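Local coordinates for protein rubber oxygenase (Streptomyces sp., PDB 5O1L) that cleaves the carbon–carbon double bonds of poly(cis-1,4-isoprene) rubber with dioxygen, using one non-covalently bound b-type heme, at residues T319-L331 with L341-W355. Sequence-based numbering, arbitrary orientation.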
ATOM      1  N   THR A 319       0.810 -18.496 -14.274  1.00 21.60           N
ATOM      2  CA  THR A 319       0.751 -18.251 -15.695  1.00 21.25           C
ATOM      3  C   THR A 319      -0.142 -17.070 -16.006  1.00 20.60           C
ATOM      4  O   THR A 319      -0.943 -16.627 -15.162  1.00 20.50           O
ATOM      5  CB  THR A 319       0.260 -19.489 -16.413  1.00 22.34           C
ATOM      6  OG1 THR A 319      -1.089 -19.719 -16.020  1.00 23.33           O
ATOM      7  CG2 THR A 319       1.110 -20.729 -16.063  1.00 22.96           C
ATOM      8  N   ARG A 320      -0.041 -16.492 -17.190  1.00 21.83           N
ATOM      9  CA  ARG A 320      -0.890 -15.365 -17.529  1.00 22.16           C
ATOM     10  C   ARG A 320      -2.416 -15.639 -17.312  1.00 21.13           C
ATOM     11  O   ARG A 320      -3.111 -14.789 -16.795  1.00 19.44           O
ATOM     12  CB  ARG A 320      -0.613 -14.874 -18.982  1.00 28.94           C
ATOM     13  CG  ARG A 320       0.458 -13.799 -19.000  1.00 35.59           C
ATOM     14  CD  ARG A 320       0.759 -13.293 -20.426  1.00 41.86           C
ATOM     15  NE  ARG A 320      -0.029 -12.092 -20.809  1.00 47.74           N
ATOM     16  CZ  ARG A 320       0.232 -10.831 -20.420  1.00 47.65           C
ATOM     17  NH1 ARG A 320       1.302 -10.535 -19.667  1.00 49.71           N
ATOM     18  NH2 ARG A 320      -0.569  -9.848 -20.819  1.00 49.01           N
ATOM     19  N   PRO A 321      -2.896 -16.844 -17.687  1.00 20.57           N
ATOM     20  CA  PRO A 321      -4.325 -17.046 -17.497  1.00 19.69           C
ATOM     21  C   PRO A 321      -4.686 -17.227 -16.043  1.00 19.16           C
ATOM     22  O   PRO A 321      -5.771 -16.826 -15.658  1.00 19.36           O
ATOM     23  CB  PRO A 321      -4.618 -18.324 -18.286  1.00 20.40           C
ATOM     24  CG  PRO A 321      -3.579 -18.293 -19.297  1.00 23.01           C
ATOM     25  CD  PRO A 321      -2.338 -17.862 -18.594  1.00 21.23           C
ATOM     26  N   LEU A 322      -3.834 -17.804 -15.245  1.00 18.18           N
ATOM     27  CA  LEU A 322      -4.121 -17.905 -13.777  1.00 19.38           C
ATOM     28  C   LEU A 322      -4.109 -16.529 -13.153  1.00 19.35           C
ATOM     29  O   LEU A 322      -4.976 -16.181 -12.287  1.00 16.75           O
ATOM     30  CB  LEU A 322      -3.094 -18.792 -13.036  1.00 19.86           C
ATOM     31  CG  LEU A 322      -3.253 -20.278 -13.314  1.00 23.01           C
ATOM     32  CD1 LEU A 322      -2.173 -20.993 -12.474  1.00 23.91           C
ATOM     33  CD2 LEU A 322      -4.633 -20.744 -12.945  1.00 23.96           C
ATOM     34  N   ILE A 323      -3.165 -15.685 -13.525  1.00 19.04           N
ATOM     35  CA  ILE A 323      -3.108 -14.349 -12.951  1.00 19.10           C
ATOM     36  C   ILE A 323      -4.335 -13.578 -13.325  1.00 18.72           C
ATOM     37  O   ILE A 323      -4.972 -12.942 -12.483  1.00 19.03           O
ATOM     38  CB  ILE A 323      -1.893 -13.527 -13.504  1.00 21.17           C
ATOM     39  CG1 ILE A 323      -0.606 -14.130 -13.028  1.00 20.28           C
ATOM     40  CG2 ILE A 323      -1.997 -12.035 -13.113  1.00 23.18           C
ATOM     41  CD1 ILE A 323       0.597 -13.742 -13.886  1.00 20.76           C
ATOM     42  N   GLY A 324      -4.749 -13.653 -14.578  1.00 17.14           N
ATOM     43  CA  GLY A 324      -5.876 -12.960 -15.036  1.00 17.79           C
ATOM     44  C   GLY A 324      -7.142 -13.407 -14.359  1.00 17.19           C
ATOM     45  O   GLY A 324      -7.964 -12.581 -13.970  1.00 18.07           O
ATOM     46  N   ALA A 325      -7.321 -14.716 -14.284  1.00 16.22           N
ATOM     47  CA  ALA A 325      -8.535 -15.245 -13.741  1.00 15.15           C
ATOM     48  C   ALA A 325      -8.637 -14.926 -12.252  1.00 15.49           C
ATOM     49  O   ALA A 325      -9.666 -14.525 -11.827  1.00 15.55           O
ATOM     50  CB  ALA A 325      -8.616 -16.750 -13.984  1.00 14.84           C
ATOM     51  N   PHE A 326      -7.569 -15.164 -11.519  1.00 15.39           N
ATOM     52  CA  PHE A 326      -7.604 -14.896 -10.089  1.00 14.95           C
ATOM     53  C   PHE A 326      -7.721 -13.403  -9.805  1.00 14.65           C
ATOM     54  O   PHE A 326      -8.452 -12.992  -8.879  1.00 13.84           O
ATOM     55  CB  PHE A 326      -6.401 -15.510  -9.376  1.00 16.12           C
ATOM     56  CG  PHE A 326      -6.556 -15.487  -7.871  1.00 16.28           C
ATOM     57  CD1 PHE A 326      -7.452 -16.349  -7.296  1.00 17.11           C
ATOM     58  CD2 PHE A 326      -5.863 -14.611  -7.126  1.00 17.79           C
ATOM     59  CE1 PHE A 326      -7.643 -16.376  -5.946  1.00 17.69           C
ATOM     60  CE2 PHE A 326      -6.120 -14.571  -5.717  1.00 16.79           C
ATOM     61  CZ  PHE A 326      -6.997 -15.409  -5.217  1.00 16.13           C
ATOM     62  N   SER A 327      -7.078 -12.576 -10.631  1.00 15.40           N
ATOM     63  CA  SER A 327      -7.172 -11.136 -10.395  1.00 16.51           C
ATOM     64  C   SER A 327      -8.584 -10.594 -10.736  1.00 16.68           C
ATOM     65  O   SER A 327      -9.127  -9.709 -10.074  1.00 15.83           O
ATOM     66  CB  SER A 327      -6.130 -10.416 -11.182  1.00 17.98           C
ATOM     67  OG  SER A 327      -4.861 -10.851 -10.764  1.00 21.72           O
ATOM     68  N   ARG A 328      -9.240 -11.109 -11.761  1.00 15.48           N
ATOM     69  CA  ARG A 328     -10.570 -10.742 -12.078  1.00 16.03           C
ATOM     70  C   ARG A 328     -11.511 -11.199 -11.011  1.00 16.02           C
ATOM     71  O   ARG A 328     -12.440 -10.481 -10.654  1.00 17.76           O
ATOM     72  CB  ARG A 328     -11.005 -11.324 -13.456  1.00 17.29           C
ATOM     73  CG  ARG A 328     -10.334 -10.591 -14.584  1.00 18.56           C
ATOM     74  CD  ARG A 328     -10.703 -11.165 -15.946  1.00 21.08           C
ATOM     75  NE  ARG A 328     -12.082 -10.955 -16.155  1.00 21.10           N
ATOM     76  CZ  ARG A 328     -12.656  -9.811 -16.564  1.00 22.97           C
ATOM     77  NH1 ARG A 328     -11.965  -8.818 -17.035  1.00 24.41           N
ATOM     78  NH2 ARG A 328     -13.971  -9.723 -16.536  1.00 25.32           N
ATOM     79  N   TYR A 329     -11.309 -12.380 -10.453  1.00 15.29           N
ATOM     80  CA  TYR A 329     -12.145 -12.866  -9.358  1.00 15.97           C
ATOM     81  C   TYR A 329     -11.995 -11.931  -8.141  1.00 15.52           C
ATOM     82  O   TYR A 329     -12.994 -11.680  -7.454  1.00 16.71           O
ATOM     83  CB  TYR A 329     -11.655 -14.261  -9.024  1.00 15.51           C
ATOM     84  CG  TYR A 329     -12.241 -14.827  -7.752  1.00 15.41           C
ATOM     85  CD1 TYR A 329     -13.558 -15.117  -7.660  1.00 16.46           C
ATOM     86  CD2 TYR A 329     -11.424 -15.102  -6.668  1.00 15.94           C
ATOM     87  CE1 TYR A 329     -14.078 -15.601  -6.477  1.00 16.37           C
ATOM     88  CE2 TYR A 329     -11.901 -15.646  -5.521  1.00 16.13           C
ATOM     89  CZ  TYR A 329     -13.196 -15.910  -5.427  1.00 15.91           C
ATOM     90  OH  TYR A 329     -13.688 -16.434  -4.226  1.00 19.56           O
ATOM     91  N   THR A 330     -10.783 -11.518  -7.892  1.00 15.58           N
ATOM     92  CA  THR A 330     -10.453 -10.703  -6.711  1.00 15.99           C
ATOM     93  C   THR A 330     -10.980  -9.302  -6.885  1.00 16.16           C
ATOM     94  O   THR A 330     -11.646  -8.738  -5.957  1.00 17.41           O
ATOM     95  CB  THR A 330      -8.986 -10.702  -6.508  1.00 16.65           C
ATOM     96  OG1 THR A 330      -8.549 -12.037  -6.187  1.00 16.84           O
ATOM     97  CG2 THR A 330      -8.636  -9.813  -5.370  1.00 18.09           C
ATOM     98  N   LEU A 331     -10.760  -8.690  -8.040  1.00 15.96           N
ATOM     99  CA  LEU A 331     -11.154  -7.296  -8.262  1.00 16.80           C
ATOM    100  C   LEU A 331     -12.593  -7.117  -8.723  1.00 18.89           C
ATOM    101  O   LEU A 331     -13.118  -5.972  -8.671  1.00 20.36           O
ATOM    102  CB  LEU A 331     -10.215  -6.635  -9.243  1.00 18.40           C
ATOM    103  CG  LEU A 331      -8.807  -6.529  -8.652  1.00 19.75           C
ATOM    104  CD1 LEU A 331      -7.784  -6.291  -9.721  1.00 21.71           C
ATOM    105  CD2 LEU A 331      -8.753  -5.448  -7.578  1.00 19.85           C
ATOM    106  N   LEU A 341      -7.892  -6.710 -18.060  1.00 23.70           N
ATOM    107  CA  LEU A 341      -7.526  -8.111 -17.825  1.00 23.01           C
ATOM    108  C   LEU A 341      -8.376  -8.999 -18.721  1.00 22.85           C
ATOM    109  O   LEU A 341      -9.607  -8.909 -18.677  1.00 23.65           O
ATOM    110  CB  LEU A 341      -7.770  -8.527 -16.357  1.00 21.60           C
ATOM    111  CG  LEU A 341      -6.968  -7.703 -15.389  1.00 23.20           C
ATOM    112  CD1 LEU A 341      -7.362  -8.168 -13.986  1.00 22.97           C
ATOM    113  CD2 LEU A 341      -5.477  -7.792 -15.642  1.00 24.84           C
ATOM    114  N   ALA A 342      -7.703  -9.826 -19.511  1.00 23.45           N
ATOM    115  CA  ALA A 342      -8.409 -10.699 -20.446  1.00 23.49           C
ATOM    116  C   ALA A 342      -9.375 -11.654 -19.698  1.00 23.35           C
ATOM    117  O   ALA A 342      -9.027 -12.188 -18.611  1.00 22.91           O
ATOM    118  CB  ALA A 342      -7.427 -11.492 -21.274  1.00 24.69           C
ATOM    119  N   LYS A 343     -10.509 -11.911 -20.333  1.00 23.78           N
ATOM    120  CA  LYS A 343     -11.513 -12.803 -19.771  1.00 24.04           C
ATOM    121  C   LYS A 343     -11.063 -14.261 -19.759  1.00 22.08           C
ATOM    122  O   LYS A 343     -10.483 -14.769 -20.712  1.00 20.66           O
ATOM    123  CB  LYS A 343     -12.802 -12.671 -20.540  1.00 27.59           C
ATOM    124  CG  LYS A 343     -13.497 -11.332 -20.230  1.00 31.49           C
ATOM    125  CD  LYS A 343     -14.953 -11.335 -20.613  1.00 34.07           C
ATOM    126  CE  LYS A 343     -15.578 -10.068 -20.023  1.00 35.61           C
ATOM    127  NZ  LYS A 343     -14.877  -8.840 -20.498  1.00 38.54           N
ATOM    128  N   GLN A 344     -11.287 -14.921 -18.612  1.00 20.87           N
ATOM    129  CA  GLN A 344     -10.996 -16.331 -18.422  1.00 17.90           C
ATOM    130  C   GLN A 344     -12.238 -16.975 -17.789  1.00 18.15           C
ATOM    131  O   GLN A 344     -12.155 -17.476 -16.662  1.00 17.50           O
ATOM    132  CB  GLN A 344      -9.800 -16.492 -17.454  1.00 17.90           C
ATOM    133  CG  GLN A 344      -8.469 -16.013 -17.995  1.00 17.88           C
ATOM    134  CD  GLN A 344      -7.901 -16.714 -19.259  1.00 18.21           C
ATOM    135  OE1 GLN A 344      -7.001 -16.144 -19.840  1.00 21.55           O
ATOM    136  NE2 GLN A 344      -8.312 -17.947 -19.601  1.00 19.46           N
ATOM    137  N   PRO A 345     -13.347 -17.084 -18.529  1.00 18.32           N
ATOM    138  CA  PRO A 345     -14.597 -17.534 -17.907  1.00 18.62           C
ATOM    139  C   PRO A 345     -14.576 -18.913 -17.339  1.00 19.80           C
ATOM    140  O   PRO A 345     -15.125 -19.083 -16.219  1.00 19.62           O
ATOM    141  CB  PRO A 345     -15.657 -17.433 -18.998  1.00 20.38           C
ATOM    142  CG  PRO A 345     -14.928 -17.231 -20.252  1.00 19.85           C
ATOM    143  CD  PRO A 345     -13.562 -16.632 -19.919  1.00 18.62           C
ATOM    144  N   VAL A 346     -13.915 -19.852 -17.925  1.00 19.20           N
ATOM    145  CA  VAL A 346     -13.851 -21.203 -17.333  1.00 20.36           C
ATOM    146  C   VAL A 346     -13.080 -21.181 -16.012  1.00 18.57           C
ATOM    147  O   VAL A 346     -13.638 -21.606 -14.978  1.00 19.23           O
ATOM    148  CB  VAL A 346     -13.239 -22.220 -18.276  1.00 22.59           C
ATOM    149  CG1 VAL A 346     -12.795 -23.541 -17.574  1.00 23.70           C
ATOM    150  CG2 VAL A 346     -14.229 -22.508 -19.396  1.00 24.58           C
ATOM    151  N   LEU A 347     -11.862 -20.613 -15.978  1.00 17.15           N
ATOM    152  CA  LEU A 347     -11.143 -20.577 -14.757  1.00 16.37           C
ATOM    153  C   LEU A 347     -11.804 -19.676 -13.756  1.00 16.16           C
ATOM    154  O   LEU A 347     -11.808 -20.016 -12.581  1.00 15.35           O
ATOM    155  CB  LEU A 347      -9.729 -20.051 -14.994  1.00 17.40           C
ATOM    156  CG  LEU A 347      -8.740 -21.049 -15.618  1.00 18.14           C
ATOM    157  CD1 LEU A 347      -7.499 -20.286 -16.127  1.00 18.34           C
ATOM    158  CD2 LEU A 347      -8.296 -22.113 -14.588  1.00 19.05           C
ATOM    159  N   GLU A 348     -12.383 -18.579 -14.160  1.00 16.12           N
ATOM    160  CA  GLU A 348     -13.061 -17.715 -13.175  1.00 17.88           C
ATOM    161  C   GLU A 348     -14.248 -18.408 -12.500  1.00 18.45           C
ATOM    162  O   GLU A 348     -14.474 -18.245 -11.296  1.00 17.49           O
ATOM    163  CB  GLU A 348     -13.537 -16.453 -13.830  1.00 17.86           C
ATOM    164  CG  GLU A 348     -12.448 -15.435 -14.194  1.00 19.47           C
ATOM    165  CD  GLU A 348     -12.971 -14.261 -15.062  1.00 23.43           C
ATOM    166  OE1 GLU A 348     -12.678 -14.109 -16.297  1.00 26.53           O
ATOM    167  OE2 GLU A 348     -13.692 -13.355 -14.508  1.00 26.58           O
ATOM    168  N   ARG A 349     -14.983 -19.219 -13.225  1.00 18.64           N
ATOM    169  CA  ARG A 349     -16.096 -19.960 -12.639  1.00 20.90           C
ATOM    170  C   ARG A 349     -15.574 -21.101 -11.744  1.00 19.34           C
ATOM    171  O   ARG A 349     -16.168 -21.309 -10.674  1.00 21.17           O
ATOM    172  CB  ARG A 349     -16.974 -20.539 -13.752  1.00 24.87           C
ATOM    173  CG  ARG A 349     -18.191 -21.265 -13.187  1.00 30.79           C
ATOM    174  CD  ARG A 349     -19.185 -21.564 -14.319  1.00 37.86           C
ATOM    175  NE  ARG A 349     -19.745 -20.305 -14.842  1.00 43.92           N
ATOM    176  CZ  ARG A 349     -20.815 -20.196 -15.650  1.00 47.68           C
ATOM    177  NH1 ARG A 349     -21.239 -18.997 -16.039  1.00 48.69           N
ATOM    178  NH2 ARG A 349     -21.470 -21.266 -16.071  1.00 50.94           N
ATOM    179  N   LEU A 350     -14.513 -21.789 -12.097  1.00 17.91           N
ATOM    180  CA  LEU A 350     -13.920 -22.794 -11.262  1.00 18.60           C
ATOM    181  C   LEU A 350     -13.483 -22.131  -9.933  1.00 17.92           C
ATOM    182  O   LEU A 350     -13.672 -22.707  -8.851  1.00 18.94           O
ATOM    183  CB  LEU A 350     -12.699 -23.487 -11.898  1.00 20.37           C
ATOM    184  CG  LEU A 350     -12.966 -24.376 -13.127  1.00 24.65           C
ATOM    185  CD1 LEU A 350     -11.624 -24.843 -13.627  1.00 25.55           C
ATOM    186  CD2 LEU A 350     -13.881 -25.551 -12.768  1.00 25.28           C
ATOM    187  N   ILE A 351     -12.822 -21.000 -10.040  1.00 16.66           N
ATOM    188  CA  ILE A 351     -12.324 -20.287  -8.850  1.00 14.93           C
ATOM    189  C   ILE A 351     -13.440 -19.798  -8.008  1.00 16.03           C
ATOM    190  O   ILE A 351     -13.427 -20.007  -6.774  1.00 15.77           O
ATOM    191  CB  ILE A 351     -11.375 -19.121  -9.237  1.00 15.14           C
ATOM    192  CG1 ILE A 351     -10.129 -19.653  -9.873  1.00 15.37           C
ATOM    193  CG2 ILE A 351     -11.036 -18.261  -8.014  1.00 16.37           C
ATOM    194  CD1 ILE A 351      -9.302 -18.641 -10.561  1.00 16.92           C
ATOM    195  N   ALA A 352     -14.485 -19.200  -8.590  1.00 16.95           N
ATOM    196  CA  ALA A 352     -15.561 -18.731  -7.742  1.00 17.63           C
ATOM    197  C   ALA A 352     -16.278 -19.843  -7.021  1.00 19.03           C
ATOM    198  O   ALA A 352     -16.768 -19.632  -5.868  1.00 21.10           O
ATOM    199  CB  ALA A 352     -16.554 -17.953  -8.638  1.00 18.93           C
ATOM    200  N   THR A 353     -16.439 -21.004  -7.624  1.00 18.91           N
ATOM    201  CA  THR A 353     -17.098 -22.130  -7.002  1.00 22.00           C
ATOM    202  C   THR A 353     -16.239 -22.829  -5.974  1.00 22.32           C
ATOM    203  O   THR A 353     -16.785 -23.399  -5.011  1.00 24.68           O
ATOM    204  CB  THR A 353     -17.793 -23.112  -7.965  1.00 25.94           C
ATOM    205  OG1 THR A 353     -16.875 -23.805  -8.739  1.00 31.53           O
ATOM    206  CG2 THR A 353     -18.618 -22.320  -8.892  1.00 26.47           C
ATOM    207  N   ALA A 354     -14.916 -22.850  -6.147  1.00 18.13           N
ATOM    208  CA  ALA A 354     -14.104 -23.710  -5.293  1.00 17.43           C
ATOM    209  C   ALA A 354     -13.119 -22.974  -4.412  1.00 15.70           C
ATOM    210  O   ALA A 354     -12.682 -23.545  -3.400  1.00 15.15           O
ATOM    211  CB  ALA A 354     -13.339 -24.718  -6.131  1.00 18.84           C
ATOM    212  N   TRP A 355     -12.750 -21.742  -4.712  1.00 14.54           N
ATOM    213  CA  TRP A 355     -11.794 -21.062  -3.844  1.00 13.94           C
ATOM    214  C   TRP A 355     -12.334 -20.934  -2.417  1.00 14.43           C
ATOM    215  O   TRP A 355     -11.567 -21.182  -1.488  1.00 14.18           O
ATOM    216  CB  TRP A 355     -11.411 -19.671  -4.384  1.00 14.00           C
ATOM    217  CG  TRP A 355     -10.416 -18.885  -3.542  1.00 13.72           C
ATOM    218  CD1 TRP A 355     -10.632 -17.729  -2.796  1.00 15.64           C
ATOM    219  CD2 TRP A 355      -9.023 -19.180  -3.428  1.00 15.37           C
ATOM    220  NE1 TRP A 355      -9.467 -17.376  -2.228  1.00 15.30           N
ATOM    221  CE2 TRP A 355      -8.450 -18.202  -2.618  1.00 16.02           C
ATOM    222  CE3 TRP A 355      -8.209 -20.147  -3.978  1.00 17.13           C
ATOM    223  CZ2 TRP A 355      -7.087 -18.200  -2.299  1.00 17.03           C
ATOM    224  CZ3 TRP A 355      -6.803 -20.150  -3.646  1.00 17.60           C
ATOM    225  CH2 TRP A 355      -6.303 -19.202  -2.792  1.00 18.34           C
TER
HETATM  226  O   HOH W   1     -15.465 -11.633 -15.046  1.00 37.04           O
HETATM  227  O   HOH W   2     -16.445 -17.127  -4.597  1.00 23.09           O
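Glu-348 OE1 is gripped twice: Arg-328 NE reaches it at 3.2 Å from above the carboxylate plane, as part of a salt bridge, and Gln-344 N donates to it at 2.8 Å, nearly along its C-O axis. The second bond spans the first turn of helix 345-362, where Gln-344 is the N-cap. Bent at chi3 (65°), the Arg-328 chain brings its guanidinium against the 341-344 loop. There Arg-328 NH1 donates to Leu-341 O at 2.9 Å and also pairs with Asp-337, while a water bridges NH2 to Glu-348 OE2 and Lys-343 CG lies over one face. Lys-343 NZ shares Asp-337, which probably offsets the nearness of the two cations. A leucine replacing Arg-328 would probably leave Glu-348 without its charged mate and Leu-341 O without this donor. Beyond this polar end, Ala-325 CB packs 3.6 Å from Leu-347 CB, and the axes of segments 320-331 and 345-355 approach to 8.7 Å, crossing at -54°. Ile-351 CG2 forms a CH-pi contact over the Tyr-329 face, 3.6 Å from the ring centroid. The Phe-326 edge meets the face of Trp-355 in a T-shaped pair, with planes at 69°. Trp-245 extends this aromatic cluster. Away from the heme, this helix pair of the catalytic domain packs through Ser-327 on helix 127-142, Ile-323 on helix 298-313, and Phe-326 and Ile-351 on helix 373-393.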